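Local coordinates for Ras GTPase-activating-like protein rng2 (Schizosaccharomyces pombe, PDB 1P2X) that helps build the contractile F-actin ring at the division site, its calponin-homology domain, the part described here, binding actin filaments, at residues D8-I20 and L102-L116. Sequence-based numbering, arbitrary orientation.
Sequences DYLCRVDEAKKWI and LPKVIYCIHALSYFL
Tyr9 reaches across to Pro103 with the far end of its ring, which crosses the proline at about a right angle, CZ 3.7 Å from Pro103 CG. A chi1 of 180° carries the phenol end across to Pro103, and its OH hydrogen-bonds Glu35. Arg12 contributes its carbonyl: His110 NE2 donates to Arg12 O at 2.7 Å, nearly straight (165°) and within the imidazole plane. The donor is tilted from the carbonyl plane, and Ala16 N reaches the same oxygen from the opposite face, so one carbonyl oxygen takes both the intrahelical bond and the interhelix one. Val13 meets Ile106 obliquely, CG2 to CG1. Glu15 OE1 lies at the edge of the imidazole, 3.2 Å from His110 CE1, while Arg12 grips the carboxylate side-on through NE and NH2; though partly neutralised by Arg12 and also held by Ser128 N, this carboxylate may still polarise the ring. At Ala16 the helices come close: its CB sits 3.6 Å from Ile109 CG2 and also against His110 CD2. Trp19 is a knob among Ile109, Leu112, Ser113 and Leu116; Ser113 CB makes a CH-pi contact over the indole's five-membered ring, 3.6 Å from its centroid, and Leu116 CD1 lies at the ring edge. With an alanine in place of Trp19, Ser113 CB would lose the ring face it packs on, and a gap is likely to open beside Leu112 and Leu116. Ile20 CD1 ends against Ile109 CD1, 3.6 Å away. Helices 2-23 and 102-117, their segment axes 9.4 Å apart and crossing at 51°, thus pack as the N-terminal and a central core helix of the calponin-homology fold.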
ATOM      1  N   ASP A   8      12.930   5.099   6.474  1.00  9.47           N
ATOM      2  CA  ASP A   8      12.148   5.918   5.556  1.00 10.56           C
ATOM      3  C   ASP A   8      11.028   5.116   4.899  1.00 10.87           C
ATOM      4  O   ASP A   8       9.880   5.552   4.905  1.00 11.90           O
ATOM      5  CG  ASP A   8      13.768   7.754   4.996  1.00 11.75           C
ATOM      6  OD1 ASP A   8      13.437   8.317   6.068  1.00 14.58           O
ATOM      7  OD2 ASP A   8      14.659   8.247   4.278  1.00 14.76           O
ATOM      8  N   TYR A   9      11.363   3.946   4.354  1.00  8.74           N
ATOM      9  CA  TYR A   9      10.370   3.103   3.701  1.00  9.02           C
ATOM     10  C   TYR A   9       9.260   2.708   4.679  1.00  8.97           C
ATOM     11  O   TYR A   9       8.089   2.620   4.299  1.00  8.48           O
ATOM     12  CB  TYR A   9      11.005   1.843   3.079  1.00  7.53           C
ATOM     13  CG  TYR A   9       9.970   0.964   2.410  1.00  7.38           C
ATOM     14  CD1 TYR A   9       9.219   1.442   1.334  1.00 11.88           C
ATOM     15  CD2 TYR A   9       9.666  -0.298   2.909  1.00  8.95           C
ATOM     16  CE1 TYR A   9       8.182   0.684   0.773  1.00 11.07           C
ATOM     17  CE2 TYR A   9       8.640  -1.067   2.346  1.00 11.20           C
ATOM     18  CZ  TYR A   9       7.901  -0.565   1.285  1.00  9.72           C
ATOM     19  OH  TYR A   9       6.858  -1.290   0.760  1.00 12.68           O
ATOM     20  N   LEU A  10       9.623   2.473   5.934  1.00  7.05           N
ATOM     21  CA  LEU A  10       8.623   2.140   6.939  1.00  8.66           C
ATOM     22  C   LEU A  10       7.700   3.330   7.157  1.00  7.26           C
ATOM     23  O   LEU A  10       6.515   3.161   7.446  1.00  8.64           O
ATOM     24  CB  LEU A  10       9.287   1.721   8.263  1.00  9.41           C
ATOM     25  CG  LEU A  10       9.686   0.245   8.359  1.00  7.75           C
ATOM     26  CD1 LEU A  10      10.485  -0.013   9.643  1.00  7.90           C
ATOM     27  CD2 LEU A  10       8.431  -0.618   8.320  1.00  6.19           C
ATOM     28  N   CYS A  11       8.234   4.540   7.027  1.00  9.00           N
ATOM     29  CA  CYS A  11       7.393   5.728   7.162  1.00  7.63           C
ATOM     30  C   CYS A  11       6.435   5.785   5.979  1.00  7.99           C
ATOM     31  O   CYS A  11       5.271   6.134   6.138  1.00  9.71           O
ATOM     32  CB  CYS A  11       8.224   7.009   7.187  1.00  9.68           C
ATOM     33  SG  CYS A  11       9.172   7.247   8.696  1.00 11.74           S
ATOM     34  N   ARG A  12       6.927   5.432   4.797  1.00  4.76           N
ATOM     35  CA  ARG A  12       6.085   5.436   3.617  1.00  6.02           C
ATOM     36  C   ARG A  12       4.942   4.443   3.793  1.00  8.77           C
ATOM     37  O   ARG A  12       3.788   4.749   3.477  1.00 12.28           O
ATOM     38  CB  ARG A  12       6.902   5.105   2.365  1.00  6.72           C
ATOM     39  CG  ARG A  12       8.164   5.990   2.175  1.00  5.88           C
ATOM     40  CD  ARG A  12       7.842   7.444   1.788  1.00  3.06           C
ATOM     41  NE  ARG A  12       7.533   8.319   2.923  1.00  5.33           N
ATOM     42  CZ  ARG A  12       8.439   8.865   3.726  1.00  5.66           C
ATOM     43  NH1 ARG A  12       9.733   8.635   3.537  1.00  7.55           N
ATOM     44  NH2 ARG A  12       8.060   9.674   4.706  1.00  4.92           N
ATOM     45  N   VAL A  13       5.258   3.251   4.297  1.00  9.81           N
ATOM     46  CA  VAL A  13       4.250   2.221   4.534  1.00  8.07           C
ATOM     47  C   VAL A  13       3.250   2.693   5.600  1.00  9.84           C
ATOM     48  O   VAL A  13       2.040   2.491   5.469  1.00 10.56           O
ATOM     49  CB  VAL A  13       4.899   0.882   4.997  1.00  9.83           C
ATOM     50  CG1 VAL A  13       3.825  -0.183   5.209  1.00 10.24           C
ATOM     51  CG2 VAL A  13       5.911   0.401   3.983  1.00  6.70           C
ATOM     52  N   ASP A  14       3.763   3.336   6.646  1.00  8.31           N
ATOM     53  CA  ASP A  14       2.924   3.849   7.732  1.00  7.89           C
ATOM     54  C   ASP A  14       1.936   4.908   7.218  1.00  8.82           C
ATOM     55  O   ASP A  14       0.765   4.921   7.599  1.00  8.65           O
ATOM     56  CB  ASP A  14       3.809   4.457   8.830  1.00  6.47           C
ATOM     57  CG  ASP A  14       3.060   4.698  10.113  1.00  7.09           C
ATOM     58  OD1 ASP A  14       2.905   5.876  10.523  1.00  8.97           O
ATOM     59  OD2 ASP A  14       2.614   3.715  10.750  1.00  9.73           O
ATOM     60  N   GLU A  15       2.426   5.796   6.361  1.00  6.28           N
ATOM     61  CA  GLU A  15       1.607   6.859   5.780  1.00  9.61           C
ATOM     62  C   GLU A  15       0.466   6.307   4.911  1.00  8.70           C
ATOM     63  O   GLU A  15      -0.665   6.784   4.984  1.00  9.25           O
ATOM     64  CB  GLU A  15       2.493   7.814   4.962  1.00  7.99           C
ATOM     65  CG  GLU A  15       3.473   8.626   5.807  1.00  8.96           C
ATOM     66  CD  GLU A  15       4.633   9.177   5.002  1.00 13.57           C
ATOM     67  OE1 GLU A  15       4.649   8.982   3.766  1.00 16.23           O
ATOM     68  OE2 GLU A  15       5.535   9.804   5.600  1.00 12.16           O
ATOM     69  N   ALA A  16       0.773   5.304   4.095  1.00 10.27           N
ATOM     70  CA  ALA A  16      -0.227   4.672   3.244  1.00  9.72           C
ATOM     71  C   ALA A  16      -1.241   3.922   4.121  1.00 10.95           C
ATOM     72  O   ALA A  16      -2.436   3.921   3.827  1.00 10.11           O
ATOM     73  CB  ALA A  16       0.446   3.698   2.265  1.00  9.31           C
ATOM     74  N   LYS A  17      -0.762   3.280   5.185  1.00  7.63           N
ATOM     75  CA  LYS A  17      -1.647   2.549   6.080  1.00  8.70           C
ATOM     76  C   LYS A  17      -2.633   3.536   6.687  1.00  9.11           C
ATOM     77  O   LYS A  17      -3.844   3.382   6.539  1.00  8.61           O
ATOM     78  CB  LYS A  17      -0.871   1.851   7.205  1.00  8.53           C
ATOM     79  CG  LYS A  17      -1.725   0.914   8.053  1.00  8.46           C
ATOM     80  CD  LYS A  17      -1.000   0.386   9.299  1.00  8.48           C
ATOM     81  CE  LYS A  17      -0.771   1.503  10.311  1.00 12.49           C
ATOM     82  NZ  LYS A  17      -0.229   1.020  11.597  1.00 13.51           N
ATOM     83  N   LYS A  18      -2.109   4.552   7.362  1.00  7.23           N
ATOM     84  CA  LYS A  18      -2.955   5.563   7.997  1.00 12.01           C
ATOM     85  C   LYS A  18      -4.014   6.132   7.055  1.00 10.16           C
ATOM     86  O   LYS A  18      -5.166   6.276   7.443  1.00 11.19           O
ATOM     87  CB  LYS A  18      -2.105   6.721   8.529  1.00 13.75           C
ATOM     88  CG  LYS A  18      -1.142   6.376   9.666  1.00 16.69           C
ATOM     89  CD  LYS A  18      -0.277   7.604   9.951  1.00 21.01           C
ATOM     90  CE  LYS A  18       0.360   8.127   8.641  1.00 23.53           C
ATOM     91  NZ  LYS A  18       0.837   9.551   8.667  1.00 17.10           N
ATOM     92  N   TRP A  19      -3.610   6.468   5.831  1.00 10.43           N
ATOM     93  CA  TRP A  19      -4.521   7.025   4.838  1.00 10.49           C
ATOM     94  C   TRP A  19      -5.678   6.069   4.588  1.00  9.17           C
ATOM     95  O   TRP A  19      -6.835   6.475   4.549  1.00 10.78           O
ATOM     96  CB  TRP A  19      -3.789   7.295   3.518  1.00  9.38           C
ATOM     97  CG  TRP A  19      -4.696   7.880   2.490  1.00  7.73           C
ATOM     98  CD1 TRP A  19      -5.214   9.143   2.481  1.00  7.52           C
ATOM     99  CD2 TRP A  19      -5.281   7.198   1.373  1.00  7.59           C
ATOM    100  NE1 TRP A  19      -6.083   9.290   1.433  1.00  8.36           N
ATOM    101  CE2 TRP A  19      -6.142   8.114   0.729  1.00  9.19           C
ATOM    102  CE3 TRP A  19      -5.159   5.902   0.848  1.00  7.83           C
ATOM    103  CZ2 TRP A  19      -6.883   7.779  -0.412  1.00  6.80           C
ATOM    104  CZ3 TRP A  19      -5.895   5.570  -0.290  1.00  7.70           C
ATOM    105  CH2 TRP A  19      -6.746   6.511  -0.907  1.00  6.79           C
ATOM    106  N   ILE A  20      -5.358   4.791   4.419  1.00 10.46           N
ATOM    107  CA  ILE A  20      -6.380   3.786   4.197  1.00  6.83           C
ATOM    108  C   ILE A  20      -7.234   3.642   5.447  1.00  8.47           C
ATOM    109  O   ILE A  20      -8.440   3.468   5.350  1.00  9.08           O
ATOM    110  CB  ILE A  20      -5.755   2.428   3.821  1.00  8.20           C
ATOM    111  CG1 ILE A  20      -5.039   2.544   2.469  1.00  6.13           C
ATOM    112  CG2 ILE A  20      -6.828   1.341   3.770  1.00  6.78           C
ATOM    113  CD1 ILE A  20      -4.367   1.264   2.006  1.00  7.72           C
ATOM    114  N   LEU A 102       6.199  -5.546  -3.291  1.00 13.54           N
ATOM    115  CA  LEU A 102       5.208  -4.923  -2.409  1.00 12.17           C
ATOM    116  C   LEU A 102       5.373  -3.406  -2.268  1.00 10.82           C
ATOM    117  O   LEU A 102       4.395  -2.687  -2.047  1.00 11.23           O
ATOM    118  CB  LEU A 102       5.231  -5.597  -1.035  1.00 10.17           C
ATOM    119  CG  LEU A 102       4.582  -6.992  -1.023  1.00 13.84           C
ATOM    120  CD1 LEU A 102       4.857  -7.704   0.306  1.00 13.79           C
ATOM    121  CD2 LEU A 102       3.080  -6.868  -1.264  1.00  9.07           C
ATOM    122  N   PRO A 103       6.615  -2.908  -2.352  1.00 11.08           N
ATOM    123  CA  PRO A 103       6.838  -1.460  -2.275  1.00 11.09           C
ATOM    124  C   PRO A 103       6.136  -0.697  -3.406  1.00 10.71           C
ATOM    125  O   PRO A 103       5.816   0.487  -3.266  1.00 11.82           O
ATOM    126  CB  PRO A 103       8.362  -1.344  -2.364  1.00  8.77           C
ATOM    127  CG  PRO A 103       8.820  -2.584  -1.658  1.00 10.23           C
ATOM    128  CD  PRO A 103       7.887  -3.644  -2.199  1.00  8.62           C
ATOM    129  N   LYS A 104       5.908  -1.369  -4.528  1.00 11.17           N
ATOM    130  CA  LYS A 104       5.229  -0.733  -5.652  1.00 14.51           C
ATOM    131  C   LYS A 104       3.753  -0.580  -5.328  1.00 14.33           C
ATOM    132  O   LYS A 104       3.075   0.301  -5.859  1.00 14.24           O
ATOM    133  CB  LYS A 104       5.403  -1.551  -6.932  1.00 18.39           C
ATOM    134  CG  LYS A 104       4.849  -0.875  -8.172  1.00 23.27           C
ATOM    135  CD  LYS A 104       5.243  -1.616  -9.445  1.00 27.86           C
ATOM    136  CE  LYS A 104       6.754  -1.746  -9.560  1.00 30.00           C
ATOM    137  NZ  LYS A 104       7.150  -2.446 -10.820  1.00 30.82           N
ATOM    138  N   VAL A 105       3.251  -1.446  -4.453  1.00 13.24           N
ATOM    139  CA  VAL A 105       1.860  -1.356  -4.025  1.00 10.82           C
ATOM    140  C   VAL A 105       1.723  -0.118  -3.148  1.00  9.00           C
ATOM    141  O   VAL A 105       0.828   0.703  -3.349  1.00  8.95           O
ATOM    142  CB  VAL A 105       1.435  -2.615  -3.234  1.00 12.81           C
ATOM    143  CG1 VAL A 105       0.071  -2.410  -2.604  1.00 10.23           C
ATOM    144  CG2 VAL A 105       1.407  -3.825  -4.164  1.00 11.12           C
ATOM    145  N   ILE A 106       2.628   0.013  -2.183  1.00  6.97           N
ATOM    146  CA  ILE A 106       2.642   1.156  -1.282  1.00  6.74           C
ATOM    147  C   ILE A 106       2.773   2.441  -2.099  1.00  8.86           C
ATOM    148  O   ILE A 106       2.149   3.452  -1.793  1.00 10.73           O
ATOM    149  CB  ILE A 106       3.822   1.049  -0.286  1.00  7.28           C
ATOM    150  CG1 ILE A 106       3.692  -0.235   0.546  1.00  9.55           C
ATOM    151  CG2 ILE A 106       3.870   2.262   0.619  1.00  4.94           C
ATOM    152  CD1 ILE A 106       2.322  -0.412   1.203  1.00  6.71           C
ATOM    153  N   TYR A 107       3.603   2.382  -3.138  1.00 10.87           N
ATOM    154  CA  TYR A 107       3.824   3.510  -4.043  1.00  9.63           C
ATOM    155  C   TYR A 107       2.518   3.840  -4.762  1.00  8.03           C
ATOM    156  O   TYR A 107       2.115   4.995  -4.847  1.00  6.44           O
ATOM    157  CB  TYR A 107       4.905   3.141  -5.063  1.00 11.42           C
ATOM    158  CG  TYR A 107       5.197   4.207  -6.102  1.00 11.78           C
ATOM    159  CD1 TYR A 107       5.666   5.468  -5.735  1.00 13.42           C
ATOM    160  CD2 TYR A 107       5.018   3.942  -7.456  1.00 11.99           C
ATOM    161  CE1 TYR A 107       5.944   6.438  -6.700  1.00 14.01           C
ATOM    162  CE2 TYR A 107       5.286   4.899  -8.423  1.00 11.29           C
ATOM    163  CZ  TYR A 107       5.744   6.140  -8.042  1.00 12.20           C
ATOM    164  OH  TYR A 107       5.980   7.087  -9.005  1.00 17.48           O
ATOM    165  N   CYS A 108       1.853   2.811  -5.266  1.00  7.93           N
ATOM    166  CA  CYS A 108       0.598   3.007  -5.960  1.00  8.36           C
ATOM    167  C   CYS A 108      -0.414   3.671  -5.028  1.00  9.60           C
ATOM    168  O   CYS A 108      -1.136   4.595  -5.433  1.00  8.93           O
ATOM    169  CB  CYS A 108       0.063   1.669  -6.479  1.00 12.05           C
ATOM    170  SG  CYS A 108      -1.572   1.778  -7.247  1.00 12.73           S
ATOM    171  N   ILE A 109      -0.452   3.228  -3.773  1.00  8.69           N
ATOM    172  CA  ILE A 109      -1.389   3.792  -2.801  1.00  8.20           C
ATOM    173  C   ILE A 109      -1.147   5.284  -2.535  1.00 11.02           C
ATOM    174  O   ILE A 109      -2.095   6.052  -2.362  1.00  8.38           O
ATOM    175  CB  ILE A 109      -1.334   3.015  -1.476  1.00  9.56           C
ATOM    176  CG1 ILE A 109      -1.927   1.611  -1.681  1.00  9.36           C
ATOM    177  CG2 ILE A 109      -2.069   3.781  -0.378  1.00  8.45           C
ATOM    178  CD1 ILE A 109      -1.824   0.713  -0.482  1.00  8.91           C
ATOM    179  N   HIS A 110       0.121   5.688  -2.493  1.00  9.06           N
ATOM    180  CA  HIS A 110       0.456   7.090  -2.266  1.00  8.68           C
ATOM    181  C   HIS A 110      -0.029   7.935  -3.459  1.00 10.37           C
ATOM    182  O   HIS A 110      -0.661   8.976  -3.280  1.00  7.80           O
ATOM    183  CB  HIS A 110       1.974   7.277  -2.094  1.00  8.25           C
ATOM    184  CG  HIS A 110       2.480   7.004  -0.708  1.00  8.14           C
ATOM    185  ND1 HIS A 110       3.146   7.955   0.036  1.00  7.14           N
ATOM    186  CD2 HIS A 110       2.472   5.876   0.044  1.00  5.48           C
ATOM    187  CE1 HIS A 110       3.526   7.427   1.186  1.00  8.24           C
ATOM    188  NE2 HIS A 110       3.136   6.164   1.215  1.00  4.92           N
ATOM    189  N   ALA A 111       0.267   7.471  -4.672  1.00  7.83           N
ATOM    190  CA  ALA A 111      -0.109   8.193  -5.885  1.00  9.13           C
ATOM    191  C   ALA A 111      -1.632   8.323  -5.966  1.00 10.44           C
ATOM    192  O   ALA A 111      -2.155   9.394  -6.285  1.00 10.67           O
ATOM    193  CB  ALA A 111       0.433   7.471  -7.115  1.00  8.21           C
ATOM    194  N   LEU A 112      -2.340   7.235  -5.670  1.00 10.66           N
ATOM    195  CA  LEU A 112      -3.796   7.267  -5.664  1.00 10.62           C
ATOM    196  C   LEU A 112      -4.295   8.304  -4.651  1.00 12.21           C
ATOM    197  O   LEU A 112      -5.181   9.099  -4.960  1.00 13.15           O
ATOM    198  CB  LEU A 112      -4.367   5.896  -5.310  1.00 10.87           C
ATOM    199  CG  LEU A 112      -5.899   5.798  -5.276  1.00 10.89           C
ATOM    200  CD1 LEU A 112      -6.437   5.985  -6.696  1.00  9.67           C
ATOM    201  CD2 LEU A 112      -6.349   4.448  -4.699  1.00  8.15           C
ATOM    202  N   SER A 113      -3.723   8.306  -3.449  1.00 10.08           N
ATOM    203  CA  SER A 113      -4.158   9.247  -2.423  1.00 10.02           C
ATOM    204  C   SER A 113      -4.068  10.687  -2.921  1.00 11.52           C
ATOM    205  O   SER A 113      -4.969  11.499  -2.671  1.00  9.12           O
ATOM    206  CB  SER A 113      -3.332   9.106  -1.142  1.00  8.85           C
ATOM    207  OG  SER A 113      -2.046   9.667  -1.306  1.00 12.40           O
ATOM    208  N   TYR A 114      -2.978  11.006  -3.618  1.00 11.22           N
ATOM    209  CA  TYR A 114      -2.789  12.352  -4.149  1.00 12.98           C
ATOM    210  C   TYR A 114      -3.759  12.619  -5.286  1.00 12.69           C
ATOM    211  O   TYR A 114      -4.301  13.717  -5.396  1.00 12.77           O
ATOM    212  CB  TYR A 114      -1.350  12.556  -4.646  1.00 14.65           C
ATOM    213  CG  TYR A 114      -0.329  12.694  -3.532  1.00 21.17           C
ATOM    214  CD1 TYR A 114       0.472  11.613  -3.150  1.00 22.92           C
ATOM    215  CD2 TYR A 114      -0.177  13.902  -2.847  1.00 24.48           C
ATOM    216  CE1 TYR A 114       1.402  11.732  -2.113  1.00 25.13           C
ATOM    217  CE2 TYR A 114       0.749  14.033  -1.808  1.00 25.46           C
ATOM    218  CZ  TYR A 114       1.533  12.944  -1.448  1.00 25.89           C
ATOM    219  OH  TYR A 114       2.443  13.056  -0.422  1.00 27.80           O
ATOM    220  N   PHE A 115      -3.975  11.614  -6.131  1.00 12.79           N
ATOM    221  CA  PHE A 115      -4.879  11.754  -7.269  1.00 12.17           C
ATOM    222  C   PHE A 115      -6.282  12.102  -6.792  1.00 12.96           C
ATOM    223  O   PHE A 115      -6.979  12.914  -7.407  1.00  9.37           O
ATOM    224  CB  PHE A 115      -4.929  10.451  -8.074  1.00 14.89           C
ATOM    225  CG  PHE A 115      -5.751  10.541  -9.338  1.00 14.09           C
ATOM    226  CD1 PHE A 115      -5.286  11.249 -10.437  1.00 14.30           C
ATOM    227  CD2 PHE A 115      -6.986   9.913  -9.427  1.00 15.29           C
ATOM    228  CE1 PHE A 115      -6.037  11.336 -11.607  1.00 12.73           C
ATOM    229  CE2 PHE A 115      -7.743   9.990 -10.593  1.00 15.88           C
ATOM    230  CZ  PHE A 115      -7.257  10.706 -11.689  1.00 13.88           C
ATOM    231  N   LEU A 116      -6.694  11.474  -5.692  1.00 13.15           N
ATOM    232  CA  LEU A 116      -8.025  11.700  -5.140  1.00 12.14           C
ATOM    233  C   LEU A 116      -8.087  12.933  -4.241  1.00 11.95           C
ATOM    234  O   LEU A 116      -9.025  13.731  -4.349  1.00 11.34           O
ATOM    235  CB  LEU A 116      -8.498  10.469  -4.365  1.00  9.86           C
ATOM    236  CG  LEU A 116      -8.570   9.140  -5.119  1.00 10.68           C
ATOM    237  CD1 LEU A 116      -9.062   8.055  -4.183  1.00 10.38           C
ATOM    238  CD2 LEU A 116      -9.500   9.248  -6.326  1.00 13.47           C
TER